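Local atomic coordinates of putative reductase (Peptoclostridium difficile, PDB entry 5J6C), a protein that is a nitroreductase-family flavoprotein that binds FMN and probably uses it to reduce nitro compounds, perhaps including the antibiotic metronidazole. Residues I30-K35 and A131-L136; K49-K54 and I176-E181; V115-A120 and Q142-M147. One frame throughout, in Å; residues are numbered along the deposited sequence.

Overall arrangement
Contacts 1 and 2 lie at the surface, whereas contact 3 is partly buried and sits beside bound FMN, on the opposite side of the chain's centre. Contacts 1 and 3 share helix 116-133, using its last and first turns, and both also touch the second subunit; their centres are about 24 Å apart. Contact 2 joins helix 49-60 to the end of strand 168-177 and meets contact 1 directly, since residues 134-136 touch both Lys51 and Tyr178. Their chemistry follows their place: an aromatic pair with one hydrogen bond in contact 1, a lysine-tyrosine bond in contact 2, and an arginine stem on aliphatic and aromatic carbon in contact 3.

Contact 1: residues I30-K35 and A131-L136; sequences IGFLKK and AHELGL
Phe32 and His132 meet with their rings inclined, at an interplanar angle of 49°, which is neither a stack nor an edge-to-face pair. The CD2 corner of His132 is set over the middle of the Phe32 ring, its closest approach being 3.4 Å, from CD2 to Phe32 CE2. Both side chains leave their helices with CG anti to the backbone N (chi1 -177° in each), and they run past one another in opposite directions. This carries the imidazole beyond the phenyl ring to the backbone behind it, where His132 NE2 donates to Phe32 O over 2.8 Å. The bond is bent, the N-H...O angle being 136°. Histidine suits the place because one small flat group offers both a carbon for the phenyl face and an N-H for a carbonyl of helix 30-34.

The rim of the phenyl ring is used as well: Phe32 CE2 lies 3.6 Å from Glu133 CA, which sits near the ring plane. The carboxylate of Glu133 turns instead to Gln130, while Met29 of the second subunit packs on its side chain. Lys35 packs its CB 4.0 Å from His132 NE2. Lys35 NZ lies 4.3 Å from His132 NE2, where its positive charge would probably disfavour a second proton on the ring.

His132 also takes part in ending its own helix. Gly135 N bonds to His132 O at 3.1 Å and Leu136 N to Ala131 O at 3.0 Å, with glycine at the positive phi the turn requires: a Schellman motif closing helix 116-133 of the nitroreductase fold.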
loop_
_atom_site.group_PDB
_atom_site.type_symbol
_atom_site.label_atom_id
_atom_site.label_comp_id
_atom_site.label_asym_id
_atom_site.label_seq_id
_atom_site.Cartn_x
_atom_site.Cartn_y
_atom_site.Cartn_z
ATOM N N ILE A 30 13.629 -6.086 -7.286
ATOM C CA ILE A 30 14.051 -6.611 -5.994
ATOM C C ILE A 30 15.313 -5.892 -5.525
ATOM O O ILE A 30 15.435 -5.537 -4.349
ATOM C CB ILE A 30 14.246 -8.135 -6.063
ATOM C CG1 ILE A 30 12.890 -8.823 -6.239
ATOM C CG2 ILE A 30 14.911 -8.639 -4.781
ATOM C CD1 ILE A 30 12.995 -10.264 -6.579
ATOM N N GLY A 31 16.262 -5.648 -6.439
ATOM C CA GLY A 31 17.428 -4.848 -6.080
ATOM C C GLY A 31 17.039 -3.437 -5.688
ATOM O O GLY A 31 17.499 -2.905 -4.680
ATOM N N PHE A 32 16.165 -2.828 -6.483
ATOM C CA PHE A 32 15.511 -1.569 -6.128
ATOM C C PHE A 32 14.948 -1.589 -4.702
ATOM O O PHE A 32 15.229 -0.692 -3.894
ATOM C CB PHE A 32 14.419 -1.326 -7.167
ATOM C CG PHE A 32 13.669 -0.052 -7.017
ATOM C CD1 PHE A 32 12.372 -0.054 -6.521
ATOM C CD2 PHE A 32 14.219 1.139 -7.442
ATOM C CE1 PHE A 32 11.651 1.132 -6.418
ATOM C CE2 PHE A 32 13.510 2.320 -7.343
ATOM C CZ PHE A 32 12.220 2.317 -6.835
ATOM N N LEU A 33 14.166 -2.624 -4.366
ATOM C CA LEU A 33 13.510 -2.656 -3.055
ATOM C C LEU A 33 14.483 -2.978 -1.926
ATOM O O LEU A 33 14.280 -2.524 -0.793
ATOM C CB LEU A 33 12.374 -3.673 -3.043
ATOM C CG LEU A 33 11.130 -3.334 -3.847
ATOM C CD1 LEU A 33 10.190 -4.506 -3.725
ATOM C CD2 LEU A 33 10.470 -2.036 -3.344
ATOM N N LYS A 34 15.523 -3.772 -2.203
ATOM C CA LYS A 34 16.531 -4.044 -1.183
ATOM C C LYS A 34 17.255 -2.776 -0.740
ATOM O O LYS A 34 17.715 -2.691 0.406
ATOM C CB LYS A 34 17.543 -5.066 -1.696
ATOM C CG LYS A 34 17.046 -6.503 -1.742
ATOM C CD LYS A 34 18.180 -7.416 -2.181
ATOM C CE LYS A 34 17.769 -8.868 -2.201
ATOM N NZ LYS A 34 18.874 -9.708 -2.765
ATOM N N LYS A 35 17.375 -1.791 -1.625
ATOM C CA LYS A 35 18.051 -0.541 -1.308
ATOM C C LYS A 35 17.118 0.525 -0.736
ATOM O O LYS A 35 17.599 1.599 -0.361
ATOM C CB LYS A 35 18.752 0.016 -2.555
ATOM C CG LYS A 35 19.986 -0.771 -2.980
ATOM C CD LYS A 35 20.787 -0.040 -4.072
ATOM C CE LYS A 35 20.132 -0.129 -5.452
ATOM N NZ LYS A 35 19.094 0.926 -5.718
ATOM N N ALA A 131 9.751 8.287 -5.117
ATOM C CA ALA A 131 10.825 9.043 -4.473
ATOM C C ALA A 131 12.133 8.265 -4.503
ATOM O O ALA A 131 13.193 8.825 -4.807
ATOM C CB ALA A 131 10.447 9.387 -3.034
ATOM N N HIS A 132 12.070 6.964 -4.213
ATOM C CA HIS A 132 13.265 6.124 -4.216
ATOM C C HIS A 132 13.912 6.076 -5.597
ATOM O O HIS A 132 15.136 6.194 -5.719
ATOM C CB HIS A 132 12.903 4.713 -3.739
ATOM C CG HIS A 132 14.071 3.774 -3.645
ATOM N ND1 HIS A 132 15.271 4.126 -3.063
ATOM C CD2 HIS A 132 14.212 2.483 -4.035
ATOM C CE1 HIS A 132 16.105 3.100 -3.118
ATOM N NE2 HIS A 132 15.486 2.091 -3.705
ATOM N N GLU A 133 13.106 5.910 -6.650
ATOM C CA GLU A 133 13.665 5.862 -7.997
ATOM C C GLU A 133 14.316 7.183 -8.382
ATOM O O GLU A 133 15.211 7.207 -9.231
ATOM C CB GLU A 133 12.587 5.508 -9.020
ATOM C CG GLU A 133 13.187 5.158 -10.378
ATOM C CD GLU A 133 12.212 5.316 -11.528
ATOM O OE1 GLU A 133 12.085 4.364 -12.336
ATOM O OE2 GLU A 133 11.583 6.393 -11.634
ATOM N N LEU A 134 13.891 8.288 -7.779
ATOM C CA LEU A 134 14.457 9.587 -8.109
ATOM C C LEU A 134 15.597 9.972 -7.179
ATOM O O LEU A 134 15.980 11.146 -7.144
ATOM C CB LEU A 134 13.365 10.657 -8.085
ATOM C CG LEU A 134 12.170 10.400 -8.997
ATOM C CD1 LEU A 134 11.057 11.412 -8.718
ATOM C CD2 LEU A 134 12.598 10.440 -10.467
ATOM N N GLY A 135 16.119 9.020 -6.405
ATOM C CA GLY A 135 17.281 9.268 -5.582
ATOM C C GLY A 135 17.007 10.004 -4.298
ATOM O O GLY A 135 17.941 10.545 -3.689
ATOM N N LEU A 136 15.751 10.075 -3.882
ATOM C CA LEU A 136 15.365 10.717 -2.636
ATOM C C LEU A 136 15.076 9.653 -1.581
ATOM O O LEU A 136 14.767 8.500 -1.895
ATOM C CB LEU A 136 14.133 11.609 -2.842
ATOM C CG LEU A 136 14.276 12.826 -3.774
ATOM C CD1 LEU A 136 12.910 13.266 -4.287
ATOM C CD2 LEU A 136 14.973 13.991 -3.064
#

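Contact 2: residues K49-K54 and I176-E181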
loop_
_atom_site.group_PDB
_atom_site.type_symbol
_atom_site.label_atom_id
_atom_site.label_comp_id
_atom_site.label_asym_id
_atom_site.label_seq_id
_atom_site.Cartn_x
_atom_site.Cartn_y
_atom_site.Cartn_z
ATOM N N LYS A 49 11.388 20.779 -8.504
ATOM C CA LYS A 49 10.004 20.690 -8.956
ATOM C C LYS A 49 9.802 19.500 -9.877
ATOM O O LYS A 49 8.757 18.832 -9.825
ATOM C CB LYS A 49 9.601 21.991 -9.652
ATOM C CG LYS A 49 8.430 21.863 -10.610
ATOM C CD LYS A 49 8.639 22.744 -11.854
ATOM C CE LYS A 49 7.688 22.367 -12.983
ATOM N NZ LYS A 49 6.301 22.196 -12.462
ATOM N N GLU A 50 10.809 19.197 -10.699
ATOM C CA GLU A 50 10.686 18.109 -11.659
ATOM C C GLU A 50 10.559 16.748 -10.971
ATOM O O GLU A 50 9.921 15.838 -11.514
ATOM C CB GLU A 50 11.889 18.147 -12.609
ATOM C CG GLU A 50 12.161 16.877 -13.368
ATOM C CD GLU A 50 13.183 15.987 -12.677
ATOM O OE1 GLU A 50 14.202 16.512 -12.171
ATOM O OE2 GLU A 50 12.972 14.753 -12.648
ATOM N N LYS A 51 11.157 16.586 -9.787
ATOM C CA LYS A 51 11.018 15.332 -9.053
ATOM C C LYS A 51 9.704 15.286 -8.284
ATOM O O LYS A 51 9.033 14.250 -8.274
ATOM C CB LYS A 51 12.204 15.130 -8.109
ATOM C CG LYS A 51 13.508 14.790 -8.820
ATOM C CD LYS A 51 14.640 14.383 -7.860
ATOM C CE LYS A 51 15.926 14.093 -8.659
ATOM N NZ LYS A 51 17.064 13.529 -7.881
ATOM N N LEU A 52 9.318 16.392 -7.637
ATOM C CA LEU A 52 7.993 16.472 -7.027
ATOM C C LEU A 52 6.914 16.072 -8.020
ATOM O O LEU A 52 6.017 15.279 -7.691
ATOM C CB LEU A 52 7.716 17.882 -6.501
ATOM C CG LEU A 52 6.311 18.116 -5.914
ATOM C CD1 LEU A 52 5.947 17.074 -4.825
ATOM C CD2 LEU A 52 6.121 19.535 -5.365
ATOM N N ASP A 53 7.008 16.589 -9.253
ATOM C CA ASP A 53 5.972 16.343 -10.248
ATOM C C ASP A 53 5.851 14.857 -10.570
ATOM O O ASP A 53 4.741 14.334 -10.692
ATOM C CB ASP A 53 6.265 17.145 -11.517
ATOM C CG ASP A 53 5.991 18.630 -11.351
ATOM O OD1 ASP A 53 5.329 19.014 -10.359
ATOM O OD2 ASP A 53 6.439 19.415 -12.223
ATOM N N LYS A 54 6.982 14.163 -10.717
ATOM C CA LYS A 54 6.930 12.735 -11.004
ATOM C C LYS A 54 6.380 11.949 -9.813
ATOM O O LYS A 54 5.670 10.956 -10.000
ATOM C CB LYS A 54 8.310 12.228 -11.402
ATOM C CG LYS A 54 8.807 12.767 -12.738
ATOM C CD LYS A 54 10.272 12.423 -12.923
ATOM C CE LYS A 54 10.793 12.805 -14.316
ATOM N NZ LYS A 54 12.266 12.632 -14.363
ATOM N N ILE A 176 9.973 13.690 2.650
ATOM C CA ILE A 176 10.756 13.406 1.449
ATOM C C ILE A 176 11.949 14.359 1.402
ATOM O O ILE A 176 11.839 15.519 1.801
ATOM C CB ILE A 176 9.886 13.550 0.178
ATOM C CG1 ILE A 176 8.629 12.662 0.274
ATOM C CG2 ILE A 176 10.695 13.257 -1.105
ATOM C CD1 ILE A 176 7.670 12.827 -0.897
ATOM N N GLY A 177 13.083 13.874 0.915
ATOM C CA GLY A 177 14.244 14.725 0.742
ATOM C C GLY A 177 15.469 13.891 0.448
ATOM O O GLY A 177 15.417 12.656 0.422
ATOM N N TYR A 178 16.579 14.599 0.210
ATOM C CA TYR A 178 17.855 13.940 -0.039
ATOM C C TYR A 178 18.442 13.435 1.270
ATOM O O TYR A 178 18.513 14.175 2.257
ATOM C CB TYR A 178 18.824 14.888 -0.737
ATOM C CG TYR A 178 18.435 15.141 -2.172
ATOM C CD1 TYR A 178 17.693 16.267 -2.526
ATOM C CD2 TYR A 178 18.777 14.239 -3.170
ATOM C CE1 TYR A 178 17.319 16.492 -3.846
ATOM C CE2 TYR A 178 18.413 14.452 -4.482
ATOM C CZ TYR A 178 17.680 15.581 -4.817
ATOM O OH TYR A 178 17.315 15.799 -6.132
ATOM N N SER A 179 18.855 12.173 1.273
ATOM C CA SER A 179 19.254 11.517 2.509
ATOM C C SER A 179 20.559 12.090 3.048
ATOM O O SER A 179 21.501 12.359 2.296
ATOM C CB SER A 179 19.407 10.016 2.284
ATOM O OG SER A 179 20.035 9.413 3.407
ATOM N N ASP A 180 20.619 12.259 4.366
ATOM C CA ASP A 180 21.852 12.649 5.041
ATOM C C ASP A 180 22.223 11.623 6.108
ATOM O O ASP A 180 22.837 11.955 7.124
ATOM C CB ASP A 180 21.729 14.055 5.633
ATOM C CG ASP A 180 23.083 14.659 6.037
ATOM O OD1 ASP A 180 23.105 15.396 7.040
ATOM O OD2 ASP A 180 24.111 14.399 5.369
ATOM N N GLU A 181 21.871 10.362 5.872
ATOM C CA GLU A 181 22.283 9.284 6.750
ATOM C C GLU A 181 22.447 8.017 5.934
ATOM O O GLU A 181 21.750 7.800 4.937
ATOM C CB GLU A 181 21.284 9.074 7.895
ATOM C CG GLU A 181 19.846 8.853 7.467
ATOM C CD GLU A 181 18.923 8.644 8.661
ATOM O OE1 GLU A 181 19.390 8.767 9.816
ATOM O OE2 GLU A 181 17.735 8.333 8.449
#
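Lys51 of helix 49-60 reaches Tyr178, just beyond strand 168-177, so the contact ties a helix to the end of an inner strand of the antiparallel sheet in this alpha/beta nitroreductase fold. The polar link is a single hydrogen bond, from Lys51 NZ to Tyr178 OH at 2.9 Å. The ammonium comes in at the ring's edge, near its plane, and the two side chains cross at about a right angle. Lysine suits the position because its chain, extended beyond CG, spans the gap from the helix. Its NZ also donates to Leu134 O, at the end of helix 116-133, and Tyr178 OH has a further hydrogen bond with Glu48 OE2; the hydroxyl thus probably accepts from the lysine while donating to the carboxylate.

The end of the lysine chain passes close by the hydroxyl, which puts Lys51 CE 3.4 Å from Tyr178 OH. Leu136 CD2 supplies nonpolar packing against Tyr178 CE1.

Two salt bridges, each between residues four apart, lie within helix 49-60. Lys49 NZ meets the syn lone pair of Asp53 OD2 at 2.8 Å, whereas Lys54 NZ approaches Glu50 OE2 from the anti side, also at 2.8 Å and 29° out of the carboxylate plane.

After the tyrosine the chain folds into an ST turn, in which Glu181 N donates to Ser179 OG at 3.2 Å, almost straight at 172°.

Contact 3: residues V115-A120 and Q142-M147. With FMN (flavin mononucleotide), chain C; FMN (flavin mononucleotide), chain E.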
loop_
_atom_site.group_PDB
_atom_site.type_symbol
_atom_site.label_atom_id
_atom_site.label_comp_id
_atom_site.label_asym_id
_atom_site.label_seq_id
_atom_site.Cartn_x
_atom_site.Cartn_y
_atom_site.Cartn_z
ATOM N N VAL A 115 -12.885 1.450 2.554
ATOM C CA VAL A 115 -11.540 0.924 2.368
ATOM C C VAL A 115 -10.641 2.052 1.875
ATOM O O VAL A 115 -9.685 1.819 1.125
ATOM C CB VAL A 115 -11.543 -0.291 1.414
ATOM C CG1 VAL A 115 -12.215 -1.491 2.098
ATOM C CG2 VAL A 115 -12.284 0.023 0.141
ATOM N N TRP A 116 -10.940 3.287 2.317
ATOM C CA TRP A 116 -10.051 4.422 2.072
ATOM C C TRP A 116 -8.687 4.224 2.725
ATOM O O TRP A 116 -7.688 4.795 2.258
ATOM C CB TRP A 116 -10.694 5.725 2.565
ATOM C CG TRP A 116 -10.970 5.764 4.041
ATOM C CD1 TRP A 116 -12.147 5.455 4.659
ATOM C CD2 TRP A 116 -10.057 6.144 5.086
ATOM N NE1 TRP A 116 -12.023 5.610 6.015
ATOM C CE2 TRP A 116 -10.753 6.035 6.307
ATOM C CE3 TRP A 116 -8.724 6.570 5.105
ATOM C CZ2 TRP A 116 -10.159 6.327 7.538
ATOM C CZ3 TRP A 116 -8.138 6.863 6.326
ATOM C CH2 TRP A 116 -8.853 6.741 7.525
ATOM N N ILE A 117 -8.620 3.432 3.803
ATOM C CA ILE A 117 -7.333 3.095 4.415
ATOM C C ILE A 117 -6.441 2.385 3.407
ATOM O O ILE A 117 -5.260 2.717 3.243
ATOM C CB ILE A 117 -7.539 2.223 5.669
ATOM C CG1 ILE A 117 -8.375 2.954 6.713
ATOM C CG2 ILE A 117 -6.192 1.827 6.251
ATOM C CD1 ILE A 117 -8.801 2.056 7.891
ATOM N N GLU A 118 -7.000 1.388 2.725
ATOM C CA GLU A 118 -6.265 0.687 1.685
ATOM C C GLU A 118 -5.863 1.640 0.569
ATOM O O GLU A 118 -4.690 1.693 0.181
ATOM C CB GLU A 118 -7.123 -0.454 1.139
ATOM C CG GLU A 118 -7.218 -1.669 2.054
ATOM C CD GLU A 118 -8.257 -1.552 3.173
ATOM O OE1 GLU A 118 -8.727 -0.430 3.491
ATOM O OE2 GLU A 118 -8.599 -2.613 3.745
ATOM N N ASP A 119 -6.836 2.386 0.028
ATOM C CA ASP A 119 -6.566 3.333 -1.050
ATOM C C ASP A 119 -5.398 4.233 -0.691
ATOM O O ASP A 119 -4.433 4.362 -1.455
ATOM C CB ASP A 119 -7.801 4.200 -1.339
ATOM C CG ASP A 119 -8.905 3.457 -2.071
ATOM O OD1 ASP A 119 -8.660 2.324 -2.536
ATOM O OD2 ASP A 119 -10.020 4.028 -2.190
ATOM N N ALA A 120 -5.487 4.874 0.481
ATOM C CA ALA A 120 -4.468 5.829 0.888
ATOM C C ALA A 120 -3.124 5.148 1.057
ATOM O O ALA A 120 -2.086 5.723 0.719
ATOM C CB ALA A 120 -4.880 6.516 2.188
ATOM N N GLN A 142 2.947 7.616 10.583
ATOM C CA GLN A 142 1.595 7.112 10.799
ATOM C C GLN A 142 0.732 8.161 11.497
ATOM O O GLN A 142 1.148 8.742 12.500
ATOM C CB GLN A 142 1.651 5.832 11.632
ATOM C CG GLN A 142 0.320 5.140 11.829
ATOM C CD GLN A 142 -0.308 4.661 10.520
ATOM O OE1 GLN A 142 0.395 4.340 9.565
ATOM N NE2 GLN A 142 -1.640 4.612 10.478
ATOM N N VAL A 143 -0.486 8.384 10.980
ATOM C CA VAL A 143 -1.453 9.312 11.567
ATOM C C VAL A 143 -2.712 8.594 12.044
ATOM O O VAL A 143 -3.138 8.757 13.198
ATOM C CB VAL A 143 -1.815 10.448 10.583
ATOM C CG1 VAL A 143 -2.923 11.336 11.175
ATOM C CG2 VAL A 143 -0.563 11.273 10.263
ATOM N N ARG A 144 -3.340 7.809 11.163
ATOM C CA ARG A 144 -4.514 7.048 11.563
ATOM C C ARG A 144 -4.188 6.200 12.787
ATOM O O ARG A 144 -3.116 5.596 12.868
ATOM C CB ARG A 144 -4.998 6.158 10.410
ATOM C CG ARG A 144 -6.369 5.550 10.667
ATOM C CD ARG A 144 -6.761 4.498 9.632
ATOM N NE ARG A 144 -5.942 3.295 9.732
ATOM C CZ ARG A 144 -6.255 2.240 10.476
ATOM N NH1 ARG A 144 -5.454 1.182 10.506
ATOM N NH2 ARG A 144 -7.372 2.246 11.194
ATOM N N ASN A 145 -5.107 6.188 13.761
ATOM C CA ASN A 145 -4.970 5.400 14.983
ATOM C C ASN A 145 -3.827 5.882 15.861
ATOM O O ASN A 145 -3.369 5.142 16.737
ATOM C CB ASN A 145 -4.784 3.902 14.681
ATOM C CG ASN A 145 -6.093 3.195 14.348
ATOM O OD1 ASN A 145 -7.171 3.791 14.379
ATOM N ND2 ASN A 145 -5.996 1.915 13.999
ATOM N N ARG A 146 -3.348 7.105 15.644
ATOM C CA ARG A 146 -2.287 7.691 16.449
ATOM C C ARG A 146 -2.808 8.947 17.133
ATOM O O ARG A 146 -3.671 9.657 16.599
ATOM C CB ARG A 146 -1.063 8.030 15.601
ATOM C CG ARG A 146 -0.385 6.790 15.026
ATOM C CD ARG A 146 0.055 5.861 16.170
ATOM N NE ARG A 146 0.645 4.610 15.702
ATOM C CZ ARG A 146 0.014 3.440 15.689
ATOM N NH1 ARG A 146 -1.240 3.352 16.117
ATOM N NH2 ARG A 146 0.642 2.352 15.251
ATOM N N MET A 147 -2.275 9.225 18.316
ATOM C CA MET A 147 -2.734 10.359 19.104
ATOM C C MET A 147 -1.714 11.490 19.037
ATOM O O MET A 147 -0.500 11.253 19.099
ATOM C CB MET A 147 -2.978 9.952 20.566
ATOM C CG MET A 147 -4.048 8.877 20.768
ATOM S SD MET A 147 -5.718 9.306 20.206
ATOM C CE MET A 147 -6.135 10.584 21.413
HETATM N N1 FMN C . 8.681 5.534 10.887
HETATM C C2 FMN C . 8.681 6.569 11.806
HETATM O O2 FMN C . 9.728 7.092 12.155
HETATM N N3 FMN C . 7.503 7.040 12.344
HETATM C C4 FMN C . 6.300 6.466 11.987
HETATM O O4 FMN C . 5.237 6.864 12.458
HETATM C C4A FMN C . 6.292 5.415 11.087
HETATM N N5 FMN C . 5.082 4.864 10.739
HETATM C C5A FMN C . 5.046 3.852 9.818
HETATM C C6 FMN C . 3.816 3.303 9.482
HETATM C C7 FMN C . 3.756 2.289 8.561
HETATM C C7M FMN C . 2.430 1.706 8.189
HETATM C C8 FMN C . 4.914 1.817 7.986
HETATM C C8M FMN C . 4.830 0.721 6.982
HETATM C C9 FMN C . 6.146 2.351 8.316
HETATM C C9A FMN C . 6.214 3.379 9.247
HETATM N N10 FMN C . 7.436 3.932 9.603
HETATM C C10 FMN C . 7.481 4.956 10.527
HETATM C "C1'" FMN C . 8.707 3.423 8.985
HETATM C "C2'" FMN C . 9.147 2.094 9.615
HETATM O "O2'" FMN C . 9.807 2.319 10.848
HETATM C "C3'" FMN C . 10.048 1.328 8.642
HETATM O "O3'" FMN C . 9.396 1.234 7.397
HETATM C "C4'" FMN C . 10.374 -0.083 9.138
HETATM O "O4'" FMN C . 11.074 0.014 10.361
HETATM C "C5'" FMN C . 11.214 -0.840 8.105
HETATM O "O5'" FMN C . 12.448 -0.170 7.966
HETATM P P FMN C . 12.881 0.443 6.544
HETATM O O1P FMN C . 11.720 1.219 5.962
HETATM O O2P FMN C . 14.067 1.369 6.704
HETATM O O3P FMN C . 13.214 -0.723 5.645
HETATM N N1 FMN E . -11.418 -5.420 -8.134
HETATM C C2 FMN E . -12.339 -6.457 -8.068
HETATM O O2 FMN E . -12.744 -7.000 -9.089
HETATM N N3 FMN E . -12.826 -6.901 -6.858
HETATM C C4 FMN E . -12.388 -6.322 -5.687
HETATM O O4 FMN E . -12.810 -6.727 -4.593
HETATM C C4A FMN E . -11.459 -5.289 -5.749
HETATM N N5 FMN E . -11.024 -4.723 -4.569
HETATM C C5A FMN E . -10.095 -3.699 -4.615
HETATM C C6 FMN E . -9.688 -3.141 -3.402
HETATM C C7 FMN E . -8.749 -2.123 -3.377
HETATM C C7M FMN E . -8.345 -1.565 -2.042
HETATM C C8 FMN E . -8.218 -1.642 -4.581
HETATM C C8M FMN E . -7.198 -0.536 -4.541
HETATM C C9 FMN E . -8.633 -2.196 -5.803
HETATM C C9A FMN E . -9.579 -3.232 -5.834
HETATM N N10 FMN E . -10.003 -3.813 -7.033
HETATM C C10 FMN E . -10.951 -4.837 -6.980
HETATM C "C1'" FMN E . -9.520 -3.300 -8.372
HETATM C "C2'" FMN E . -10.482 -2.097 -8.695
HETATM O "O2'" FMN E . -11.661 -2.457 -9.378
HETATM C "C3'" FMN E . -9.996 -0.824 -9.418
HETATM O "O3'" FMN E . -10.737 -0.376 -10.559
HETATM C "C4'" FMN E . -8.629 -0.913 -9.964
HETATM O "O4'" FMN E . -7.665 -1.094 -8.958
HETATM C "C5'" FMN E . -8.453 0.421 -10.700
HETATM O "O5'" FMN E . -8.437 0.089 -12.065
HETATM P P FMN E . -7.032 -0.472 -12.606
HETATM O O1P FMN E . -6.175 0.730 -12.899
HETATM O O2P FMN E . -6.319 -1.290 -11.556
HETATM O O3P FMN E . -7.227 -1.294 -13.872
#
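Arg144 runs extended through chi2 and then bends at chi3 (68°), which lays its guanidinium against Ile117. The isoleucine's CD1 rests over one guanidinium face, 3.6 Å from Arg144 NH2. Trp116, whose CG stands between backbone N and carbonyl carbon (chi1 62°), brings its CH2 to within 3.7 Å of Arg144 CD. The aliphatic stem of the arginine thus lies on carbon, leaving its charged end for a salt bridge from NE to Glu118 OE2 of the second subunit.

Asn145 takes the third place of a type II turn, where asparagine tolerates the positive phi. Ahead of the turn, Gln142 NE2 donates to Arg144 O at 3.0 Å in a nearly straight bond (174°) and also to that same Glu118 OE2, so Gln142 and Arg144 both grip one carboxylate oxygen. Gln142 N donates to O4 of one FMN at 3.1 Å. On the helix, Glu118 CB lies 3.6 Å from C7M of the other FMN.

Each flavin site therefore draws on both subunits. The N-H at O4 holds the C4 carbonyl edge of the isoalloxazine in place and would probably polarise that carbonyl, while the reciprocal salt bridge joins the loop after strand 137-142 to helix 116-133 of the second subunit.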